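Local coordinates for protein CRISPR system Cmr subunit Cmr6 (Pyrococcus furiosus, PDB 4W8V) that serves as an RNA-binding subunit that, with Cmr1, caps the type III-B Cmr ribonucleoprotein complex of CRISPR immunity against mobile genetic elements, at residues Arg108-Phe113 / Leu224-Asp228; Ile116-Lys120 / Lys217-Leu221. All coordinates share one frame; numbering follows the deposited sequence.

Contact 1: Arg108-Phe113 / Leu224-Asp228; sequences RLCKEF and LALRD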
ATOM      1  N   ARG A 108      -7.049 -16.428   1.417  1.00 63.78           N
ATOM      2  CA  ARG A 108      -7.831 -15.532   2.258  1.00 69.53           C
ATOM      3  C   ARG A 108      -7.887 -14.147   1.622  1.00 69.76           C
ATOM      4  O   ARG A 108      -8.952 -13.545   1.518  1.00 63.32           O
ATOM      5  CB  ARG A 108      -7.238 -15.451   3.663  1.00 64.47           C
ATOM      6  CG  ARG A 108      -8.132 -14.801   4.697  1.00 57.94           C
ATOM      7  CD  ARG A 108      -7.367 -14.719   5.989  1.00 59.02           C
ATOM      8  NE  ARG A 108      -6.071 -14.098   5.764  1.00 65.03           N
ATOM      9  CZ  ARG A 108      -5.838 -12.796   5.892  1.00 75.54           C
ATOM     10  NH1 ARG A 108      -6.823 -11.979   6.264  1.00 64.67           N
ATOM     11  NH2 ARG A 108      -4.621 -12.310   5.652  1.00 71.73           N
ATOM     12  N   LEU A 109      -6.734 -13.662   1.169  1.00 69.57           N
ATOM     13  CA  LEU A 109      -6.671 -12.337   0.555  1.00 68.06           C
ATOM     14  C   LEU A 109      -7.558 -12.291  -0.681  1.00 64.52           C
ATOM     15  O   LEU A 109      -8.225 -11.295  -0.938  1.00 64.69           O
ATOM     16  CB  LEU A 109      -5.228 -11.969   0.195  1.00 62.41           C
ATOM     17  CG  LEU A 109      -4.288 -11.710   1.372  1.00 59.45           C
ATOM     18  CD1 LEU A 109      -2.893 -11.364   0.872  1.00 61.30           C
ATOM     19  CD2 LEU A 109      -4.825 -10.599   2.266  1.00 50.63           C
ATOM     20  N   CYS A 110      -7.573 -13.385  -1.435  1.00 62.19           N
ATOM     21  CA  CYS A 110      -8.457 -13.496  -2.584  1.00 59.34           C
ATOM     22  C   CYS A 110      -9.932 -13.440  -2.173  1.00 64.28           C
ATOM     23  O   CYS A 110     -10.720 -12.751  -2.809  1.00 64.17           O
ATOM     24  CB  CYS A 110      -8.175 -14.782  -3.347  1.00 70.39           C
ATOM     25  SG  CYS A 110      -9.176 -14.970  -4.817  1.00 76.07           S
ATOM     26  N   LYS A 111     -10.295 -14.162  -1.112  1.00 65.40           N
ATOM     27  CA  LYS A 111     -11.662 -14.142  -0.595  1.00 70.39           C
ATOM     28  C   LYS A 111     -12.062 -12.717  -0.218  1.00 74.29           C
ATOM     29  O   LYS A 111     -13.115 -12.232  -0.620  1.00 74.58           O
ATOM     30  CB  LYS A 111     -11.821 -15.052   0.635  1.00 68.88           C
ATOM     31  CG  LYS A 111     -11.451 -16.511   0.451  1.00 76.14           C
ATOM     32  CD  LYS A 111     -12.587 -17.321  -0.147  1.00 84.11           C
ATOM     33  CE  LYS A 111     -12.241 -18.810  -0.222  1.00 88.49           C
ATOM     34  NZ  LYS A 111     -12.081 -19.437   1.121  1.00 92.23           N
ATOM     35  N   GLU A 112     -11.206 -12.055   0.555  1.00 71.42           N
ATOM     36  CA  GLU A 112     -11.452 -10.693   1.015  1.00 67.50           C
ATOM     37  C   GLU A 112     -11.616  -9.741  -0.153  1.00 67.69           C
ATOM     38  O   GLU A 112     -12.466  -8.858  -0.137  1.00 68.44           O
ATOM     39  CB  GLU A 112     -10.310 -10.212   1.912  1.00 71.29           C
ATOM     40  CG  GLU A 112     -10.225 -10.898   3.261  1.00 80.10           C
ATOM     41  CD  GLU A 112     -11.120 -10.249   4.297  1.00 94.61           C
ATOM     42  OE1 GLU A 112     -12.298  -9.973   3.984  1.00 97.53           O
ATOM     43  OE2 GLU A 112     -10.637 -10.002   5.422  1.00 96.12           O
ATOM     44  N   PHE A 113     -10.784  -9.932  -1.163  1.00 69.11           N
ATOM     45  CA  PHE A 113     -10.824  -9.124  -2.372  1.00 67.12           C
ATOM     46  C   PHE A 113     -12.181  -9.209  -3.056  1.00 70.06           C
ATOM     47  O   PHE A 113     -12.751  -8.204  -3.457  1.00 72.27           O
ATOM     48  CB  PHE A 113      -9.731  -9.584  -3.325  1.00 59.79           C
ATOM     49  CG  PHE A 113      -9.728  -8.876  -4.637  1.00 64.61           C
ATOM     50  CD1 PHE A 113     -10.282  -9.468  -5.760  1.00 64.78           C
ATOM     51  CD2 PHE A 113      -9.149  -7.624  -4.756  1.00 56.43           C
ATOM     52  CE1 PHE A 113     -10.264  -8.823  -6.975  1.00 75.91           C
ATOM     53  CE2 PHE A 113      -9.121  -6.973  -5.974  1.00 65.94           C
ATOM     54  CZ  PHE A 113      -9.681  -7.572  -7.085  1.00 76.97           C
ATOM     55  N   LEU A 224      -7.481  -3.385   3.897  1.00 57.50           N
ATOM     56  CA  LEU A 224      -6.997  -4.741   3.739  1.00 68.28           C
ATOM     57  C   LEU A 224      -5.473  -4.750   3.667  1.00 57.46           C
ATOM     58  O   LEU A 224      -4.804  -5.531   4.339  1.00 64.43           O
ATOM     59  CB  LEU A 224      -7.618  -5.357   2.483  1.00 69.79           C
ATOM     60  CG  LEU A 224      -7.424  -6.827   2.144  1.00 74.60           C
ATOM     61  CD1 LEU A 224      -7.682  -7.710   3.356  1.00 76.25           C
ATOM     62  CD2 LEU A 224      -8.368  -7.166   1.008  1.00 72.35           C
ATOM     63  N   ALA A 225      -4.921  -3.844   2.878  1.00 57.59           N
ATOM     64  CA  ALA A 225      -3.477  -3.817   2.648  1.00 52.11           C
ATOM     65  C   ALA A 225      -2.681  -3.360   3.885  1.00 55.58           C
ATOM     66  O   ALA A 225      -1.584  -3.858   4.141  1.00 60.91           O
ATOM     67  CB  ALA A 225      -3.172  -2.923   1.434  1.00 45.01           C
ATOM     68  N   LEU A 226      -3.240  -2.450   4.678  1.00 59.62           N
ATOM     69  CA  LEU A 226      -2.535  -1.947   5.868  1.00 51.94           C
ATOM     70  C   LEU A 226      -2.529  -2.960   7.003  1.00 53.65           C
ATOM     71  O   LEU A 226      -1.612  -2.986   7.818  1.00 62.38           O
ATOM     72  CB  LEU A 226      -3.158  -0.635   6.362  1.00 49.84           C
ATOM     73  CG  LEU A 226      -3.150   0.575   5.413  1.00 61.64           C
ATOM     74  CD1 LEU A 226      -3.816   1.808   6.086  1.00 62.04           C
ATOM     75  CD2 LEU A 226      -1.761   0.927   4.912  1.00 60.76           C
ATOM     76  N   ARG A 227      -3.565  -3.781   7.075  1.00 54.03           N
ATOM     77  CA  ARG A 227      -3.659  -4.793   8.116  1.00 54.42           C
ATOM     78  C   ARG A 227      -2.777  -5.991   7.785  1.00 60.72           C
ATOM     79  O   ARG A 227      -2.020  -6.449   8.625  1.00 70.40           O
ATOM     80  CB  ARG A 227      -5.111  -5.236   8.273  1.00 70.97           C
ATOM     81  CG  ARG A 227      -5.400  -6.140   9.451  1.00 79.35           C
ATOM     82  CD  ARG A 227      -6.856  -6.593   9.400  1.00 82.18           C
ATOM     83  NE  ARG A 227      -7.105  -7.443   8.242  1.00 87.52           N
ATOM     84  CZ  ARG A 227      -8.254  -7.498   7.574  1.00 89.97           C
ATOM     85  NH1 ARG A 227      -9.275  -6.740   7.936  1.00 88.96           N
ATOM     86  NH2 ARG A 227      -8.380  -8.315   6.536  1.00 91.18           N
ATOM     87  N   ASP A 228      -2.845  -6.468   6.545  1.00 58.89           N
ATOM     88  CA  ASP A 228      -2.217  -7.744   6.203  1.00 67.78           C
ATOM     89  C   ASP A 228      -0.856  -7.656   5.488  1.00 62.44           C
ATOM     90  O   ASP A 228      -0.079  -8.598   5.550  1.00 73.14           O
ATOM     91  CB  ASP A 228      -3.192  -8.588   5.367  1.00 74.16           C
ATOM     92  CG  ASP A 228      -4.441  -8.997   6.163  1.00 80.23           C
ATOM     93  OD1 ASP A 228      -4.438  -8.860   7.407  1.00 80.07           O
ATOM     94  OD2 ASP A 228      -5.422  -9.466   5.552  1.00 84.42           O
TER

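Contact 2: Ile116-Lys120 / Lys217-Leu221; sequences IFGEK and KAFSL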
ATOM      1  N   ILE A 116     -15.144  -7.337  -1.469  1.00 78.11           N
ATOM      2  CA  ILE A 116     -15.217  -5.911  -1.785  1.00 75.66           C
ATOM      3  C   ILE A 116     -15.974  -5.681  -3.087  1.00 80.79           C
ATOM      4  O   ILE A 116     -16.817  -4.783  -3.180  1.00 88.71           O
ATOM      5  CB  ILE A 116     -13.825  -5.242  -1.941  1.00 79.29           C
ATOM      6  CG1 ILE A 116     -12.865  -5.591  -0.794  1.00 78.81           C
ATOM      7  CG2 ILE A 116     -13.970  -3.742  -2.099  1.00 71.56           C
ATOM      8  CD1 ILE A 116     -13.390  -5.323   0.559  1.00 86.62           C
ATOM      9  N   PHE A 117     -15.676  -6.497  -4.091  1.00 74.90           N
ATOM     10  CA  PHE A 117     -16.198  -6.248  -5.428  1.00 88.42           C
ATOM     11  C   PHE A 117     -17.481  -6.999  -5.753  1.00106.53           C
ATOM     12  O   PHE A 117     -17.797  -7.194  -6.924  1.00114.16           O
ATOM     13  CB  PHE A 117     -15.124  -6.567  -6.457  1.00 84.01           C
ATOM     14  CG  PHE A 117     -14.009  -5.578  -6.454  1.00 89.29           C
ATOM     15  CD1 PHE A 117     -14.170  -4.344  -7.062  1.00 94.95           C
ATOM     16  CD2 PHE A 117     -12.820  -5.849  -5.805  1.00 81.59           C
ATOM     17  CE1 PHE A 117     -13.154  -3.411  -7.044  1.00 85.36           C
ATOM     18  CE2 PHE A 117     -11.806  -4.918  -5.781  1.00 76.99           C
ATOM     19  CZ  PHE A 117     -11.973  -3.696  -6.400  1.00 80.21           C
ATOM     20  N   GLY A 118     -18.211  -7.394  -4.710  1.00107.94           N
ATOM     21  CA  GLY A 118     -19.511  -8.032  -4.831  1.00109.52           C
ATOM     22  C   GLY A 118     -19.734  -8.956  -6.015  1.00115.63           C
ATOM     23  O   GLY A 118     -18.877  -9.771  -6.363  1.00110.07           O
ATOM     24  N   GLU A 119     -20.895  -8.805  -6.646  1.00124.14           N
ATOM     25  CA  GLU A 119     -21.319  -9.691  -7.721  1.00134.51           C
ATOM     26  C   GLU A 119     -20.856  -9.203  -9.088  1.00132.33           C
ATOM     27  O   GLU A 119     -21.552  -9.391 -10.083  1.00143.09           O
ATOM     28  N   LYS A 120     -19.688  -8.575  -9.140  1.00120.55           N
ATOM     29  CA  LYS A 120     -19.150  -8.109 -10.410  1.00111.30           C
ATOM     30  C   LYS A 120     -18.252  -9.176 -11.028  1.00114.32           C
ATOM     31  O   LYS A 120     -17.541  -9.889 -10.322  1.00111.67           O
ATOM     32  CB  LYS A 120     -18.389  -6.793 -10.224  1.00110.67           C
ATOM     33  CG  LYS A 120     -19.236  -5.716  -9.572  1.00114.35           C
ATOM     34  CD  LYS A 120     -18.760  -4.310  -9.892  1.00115.01           C
ATOM     35  CE  LYS A 120     -19.854  -3.302  -9.540  1.00116.62           C
ATOM     36  NZ  LYS A 120     -19.410  -1.882  -9.643  1.00115.35           N
ATOM     37  N   LYS A 217     -14.660   1.324  -2.362  1.00 60.07           N
ATOM     38  CA  LYS A 217     -13.993   0.064  -2.634  1.00 70.71           C
ATOM     39  C   LYS A 217     -12.492   0.226  -2.436  1.00 68.81           C
ATOM     40  O   LYS A 217     -11.843  -0.619  -1.817  1.00 69.74           O
ATOM     41  CB  LYS A 217     -14.297  -0.409  -4.051  1.00 79.07           C
ATOM     42  CG  LYS A 217     -15.758  -0.717  -4.284  1.00 75.85           C
ATOM     43  CD  LYS A 217     -15.963  -1.418  -5.610  1.00 83.34           C
ATOM     44  CE  LYS A 217     -17.448  -1.608  -5.907  1.00 91.18           C
ATOM     45  NZ  LYS A 217     -17.669  -2.277  -7.220  1.00 94.22           N
ATOM     46  N   ALA A 218     -11.964   1.335  -2.950  1.00 69.29           N
ATOM     47  CA  ALA A 218     -10.556   1.678  -2.817  1.00 70.98           C
ATOM     48  C   ALA A 218     -10.140   1.703  -1.356  1.00 65.16           C
ATOM     49  O   ALA A 218      -9.097   1.170  -0.974  1.00 69.16           O
ATOM     50  CB  ALA A 218     -10.267   3.029  -3.477  1.00 61.94           C
ATOM     51  N   PHE A 219     -10.978   2.317  -0.543  1.00 66.55           N
ATOM     52  CA  PHE A 219     -10.729   2.433   0.883  1.00 59.99           C
ATOM     53  C   PHE A 219     -10.659   1.057   1.535  1.00 63.83           C
ATOM     54  O   PHE A 219      -9.874   0.825   2.452  1.00 66.50           O
ATOM     55  CB  PHE A 219     -11.822   3.284   1.540  1.00 54.42           C
ATOM     56  CG  PHE A 219     -11.565   3.572   2.988  1.00 60.09           C
ATOM     57  CD1 PHE A 219     -10.600   4.498   3.366  1.00 57.33           C
ATOM     58  CD2 PHE A 219     -12.266   2.906   3.973  1.00 65.47           C
ATOM     59  CE1 PHE A 219     -10.345   4.752   4.700  1.00 52.50           C
ATOM     60  CE2 PHE A 219     -12.028   3.165   5.316  1.00 65.01           C
ATOM     61  CZ  PHE A 219     -11.065   4.090   5.678  1.00 66.66           C
ATOM     62  N   SER A 220     -11.484   0.144   1.045  1.00 68.26           N
ATOM     63  CA  SER A 220     -11.569  -1.192   1.609  1.00 71.76           C
ATOM     64  C   SER A 220     -10.312  -1.984   1.268  1.00 65.07           C
ATOM     65  O   SER A 220      -9.812  -2.760   2.073  1.00 63.72           O
ATOM     66  CB  SER A 220     -12.819  -1.902   1.093  1.00 72.48           C
ATOM     67  OG  SER A 220     -13.967  -1.442   1.774  1.00 75.45           O
ATOM     68  N   LEU A 221      -9.795  -1.759   0.071  1.00 61.15           N
ATOM     69  CA  LEU A 221      -8.544  -2.365  -0.315  1.00 65.72           C
ATOM     70  C   LEU A 221      -7.407  -1.808   0.541  1.00 59.27           C
ATOM     71  O   LEU A 221      -6.530  -2.546   0.966  1.00 55.95           O
ATOM     72  CB  LEU A 221      -8.286  -2.142  -1.809  1.00 73.84           C
ATOM     73  CG  LEU A 221      -9.165  -2.980  -2.741  1.00 72.45           C
ATOM     74  CD1 LEU A 221      -8.880  -2.641  -4.185  1.00 66.90           C
ATOM     75  CD2 LEU A 221      -8.959  -4.476  -2.478  1.00 69.25           C
TER

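Contact 1: Arg108-Phe113 / Leu224-Asp228
E112 meets both L224 and R227, so one side chain links the greasy part of this helix pair to its charged part. Its CB lies against the branched end of L224, 3.7 Å from CD2, and CG passes 4.1 Å from L224 CD1. The chain then bends at chi2 (-86°), carrying the carboxylate off the leucine to R227. There OE2 takes a weak bond from R227 NH2 at 3.0 Å, with the carboxylate and guanidinium planes nearly parallel; OE1 turns to R115 of its own helix. Glutamate suits the place: its methylenes cover L224 while its oxygens reach R227 and R115.

R227 is also tied to its neighbour: NE gives a nearly straight bond to D228 OD1 at 3.1 Å, which steadies the guanidinium for E112. D228 OD2 in turn receives R108 NH1 and, weakly, R108 NH2, each at 3.0 Å, and also a weak bond from R227 NH2, so three N-H groups converge on this oxygen. The planes of R108 and D228 stand 71° apart, with NH1 coming from above the carboxylate. Two acids thus alternate with two arginines, and their carboxylates would offset the arginine charges.

Beside the network, L109 CD2 sits 4.2 Å from L224 CD1 and also brushes D228 OD2. The axes of segments 108-113 and 224-228 run nearly antiparallel, at 156°, and come within 12.1 Å, a spacing bridged by leucines and long charged side chains. Helix 52-68 receives L109 on Y65 and L224 on L62, while F113 reaches both it and helix 122-133, and L226 is joined through its backbone to strand 242-244.

Contact 2: Ile116-Lys120 / Lys217-Leu221
K120 NZ forms a salt bridge to E128 OE2 and a long, weak ion pair with E124, while K217 NZ binds the other oxygen of E128, OE1, so a single carboxylate from helix 122-133 gathers both lysines. Both being donors, the ammonium groups do not bond each other, though E128 brings K120 NZ and K217 NZ within 3.0 Å. The extended chains carry both to the same carboxylate.

The K217 chain does apolar work on the way. Its CB lies 3.9 Å from I116 CG2, and farther out CD rests 3.7 Å from both CD1 and CE1 of the F117 ring, approaching obliquely. L221 meets the same ring elsewhere, its CD1 lying at the edge, 3.9 Å from CZ. Phenylalanine fits here because its broad ring can touch the lysine methylenes and a leucine methyl at once, and it also meets the ring of F113.

I116 fills the next part of the interface with both branches. CG2, anti to the backbone N, reaches the K217 backbone, while CD1 comes within 3.5 Å of S220 CB; the small serine admits this close approach. F117 is where the chain leaves the helix, and a type II' turn from F117 to K120 follows, with G118 at the positive-phi position that glycine favours.

The chemistry is therefore divided: aliphatic and aromatic groups fill the contact, and two ammonium groups share an acid at its margin. E128 would probably offset their charge, and the short lysine-lysine approach might lower the proton affinity of one of them.

In the fold
Both contacts use helix 212-228, and their centres lie about 11 Å apart on the same side of the chain's centre. Their other partners are helix 108-116 and the turn that follows it; because 217-221 also comes before 224-228, contact 2 is nested inside the chain loop that contact 1 closes. The two meet directly through F113 CD2 and L221 CD2, 3.9 Å apart. Helix 212-228 links strands 202-209 and 242-244 of the four-stranded antiparallel sheet, and F219 packs on strand 13-21. The contacts thus tie helix 108-116 and its turn to a helix that itself packs on the sheet, consistent with a helical region held to the sheet of this C-terminal, RAMP-superfamily portion of Cmr6.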